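Local structure of putative methyltransferase (Porphyromonas gingivalis, 3LL7) at residues 93-98 with 164-169. The protein is a putative methyltransferase that probably moves a methyl group from S-adenosylmethionine to a substrate not yet identified. Numbering follows the deposited sequence.
Sequences EGTKVV and PDYIYV
The carbonyl oxygen Lys96 O takes two backbone donors at once: Tyr166 N at 3.1 Å, on a good line, and Asp165 N, whose bond is weak because the N-H points well off the oxygen (126°). Asp165 returns a bond through its side chain. Asp165 OD2 reaches Lys96 N at 2.8 Å because CG is turned beside Asp165's own backbone N (chi1 -65°); it uses the lone pair directed away from OD1, and the same carboxylate lies against CB and CG2 of Thr95. Lys96 NZ stays 5.1 Å from Asp165 OD2, too far for a salt bridge, though the opposite charges may still attract; it makes weak hydrogen bonds to the backbone carbonyls of Phe162 and His163 instead.

From here the strands run parallel. Tyr166 O accepts Val98 N, and the nearly straight bond from Tyr168 N to Val98 O is 2.8 Å long. On one face of the sheet Val97 CG1 packs obliquely on Tyr166 CD2 at 3.8 Å, while Thr95 OG1 sits in the ring plane at the CE2 edge. Both hydroxyls, Thr95 OG1 and Tyr166 OH, are bonded to the backbone of Arg92. On the other face Val98 CG2 meets Pro164 CG at 3.7 Å, beside Ile167.

In the larger sheet, strand 96-99 has strand 117-122 as its other parallel neighbour, as the first strand does in the Rossmann-like fold of class I methyltransferases, where strand 166-173 would take the place of the fourth.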
# COMPACT_ATOMS: atom_id res chain seq x y z
N GLU A 93 -14.44 11.80 13.13
CA GLU A 93 -14.00 13.17 13.40
C GLU A 93 -14.12 13.49 14.90
O GLU A 93 -15.14 13.20 15.52
CB GLU A 93 -14.83 14.16 12.57
CG GLU A 93 -14.54 15.64 12.81
CD GLU A 93 -13.21 16.10 12.22
OE1 GLU A 93 -12.90 15.72 11.07
OE2 GLU A 93 -12.47 16.84 12.91
N GLY A 94 -13.05 14.05 15.47
CA GLY A 94 -13.04 14.50 16.88
C GLY A 94 -12.77 13.44 17.95
O GLY A 94 -13.02 13.68 19.13
N THR A 95 -12.23 12.29 17.54
CA THR A 95 -11.96 11.17 18.45
C THR A 95 -10.52 11.22 19.03
O THR A 95 -9.79 12.19 18.79
CB THR A 95 -12.15 9.83 17.72
OG1 THR A 95 -11.46 9.89 16.46
CG2 THR A 95 -13.65 9.52 17.49
N LYS A 96 -10.15 10.18 19.78
CA LYS A 96 -8.83 10.01 20.39
C LYS A 96 -8.11 8.84 19.73
O LYS A 96 -8.72 7.79 19.50
CB LYS A 96 -8.95 9.70 21.89
CG LYS A 96 -9.54 10.80 22.77
CD LYS A 96 -9.81 10.29 24.20
CE LYS A 96 -11.08 9.45 24.28
NZ LYS A 96 -11.59 9.27 25.69
N VAL A 97 -6.82 9.00 19.44
CA VAL A 97 -6.01 7.92 18.86
C VAL A 97 -4.65 7.72 19.56
O VAL A 97 -4.07 8.65 20.08
CB VAL A 97 -5.76 8.14 17.32
CG1 VAL A 97 -7.09 8.06 16.54
CG2 VAL A 97 -5.06 9.46 17.07
N VAL A 98 -4.18 6.49 19.58
CA VAL A 98 -2.81 6.19 20.00
C VAL A 98 -2.14 5.49 18.82
O VAL A 98 -2.70 4.54 18.28
CB VAL A 98 -2.77 5.28 21.26
CG1 VAL A 98 -1.34 4.87 21.63
CG2 VAL A 98 -3.41 5.98 22.45
N PRO A 164 -8.35 5.42 24.32
CA PRO A 164 -8.56 5.99 22.98
C PRO A 164 -9.68 5.29 22.20
O PRO A 164 -10.02 4.14 22.49
CB PRO A 164 -7.21 5.75 22.30
CG PRO A 164 -6.74 4.46 22.92
CD PRO A 164 -7.08 4.66 24.38
N ASP A 165 -10.24 6.00 21.23
CA ASP A 165 -11.23 5.41 20.33
C ASP A 165 -10.51 4.41 19.44
O ASP A 165 -11.04 3.34 19.16
CB ASP A 165 -11.91 6.51 19.52
CG ASP A 165 -12.73 7.45 20.38
OD1 ASP A 165 -13.83 7.04 20.81
OD2 ASP A 165 -12.30 8.60 20.64
N TYR A 166 -9.29 4.75 19.04
CA TYR A 166 -8.49 3.87 18.18
C TYR A 166 -7.04 3.71 18.59
O TYR A 166 -6.38 4.67 19.02
CB TYR A 166 -8.54 4.33 16.73
CG TYR A 166 -9.89 4.74 16.25
CD1 TYR A 166 -10.75 3.82 15.64
CD2 TYR A 166 -10.32 6.07 16.37
CE1 TYR A 166 -12.02 4.21 15.19
CE2 TYR A 166 -11.57 6.47 15.91
CZ TYR A 166 -12.41 5.53 15.32
OH TYR A 166 -13.64 5.95 14.86
N ILE A 167 -6.56 2.48 18.49
CA ILE A 167 -5.15 2.17 18.66
C ILE A 167 -4.61 1.66 17.32
O ILE A 167 -5.11 0.66 16.78
CB ILE A 167 -4.90 1.14 19.80
CG1 ILE A 167 -5.27 1.77 21.16
CG2 ILE A 167 -3.45 0.70 19.83
CD1 ILE A 167 -5.28 0.80 22.32
N TYR A 168 -3.62 2.37 16.81
CA TYR A 168 -3.01 2.04 15.52
C TYR A 168 -1.62 1.42 15.72
O TYR A 168 -0.84 1.88 16.57
CB TYR A 168 -2.94 3.31 14.66
CG TYR A 168 -2.25 3.10 13.34
CD1 TYR A 168 -2.88 2.40 12.30
CD2 TYR A 168 -0.95 3.56 13.14
CE1 TYR A 168 -2.21 2.20 11.07
CE2 TYR A 168 -0.29 3.35 11.95
CZ TYR A 168 -0.92 2.67 10.93
OH TYR A 168 -0.25 2.49 9.74
N VAL A 169 -1.33 0.36 14.97
CA VAL A 169 -0.05 -0.31 15.05
C VAL A 169 0.44 -0.72 13.65
O VAL A 169 -0.32 -1.23 12.83
CB VAL A 169 -0.10 -1.51 16.06
CG1 VAL A 169 -1.16 -2.56 15.65
CG2 VAL A 169 1.29 -2.12 16.34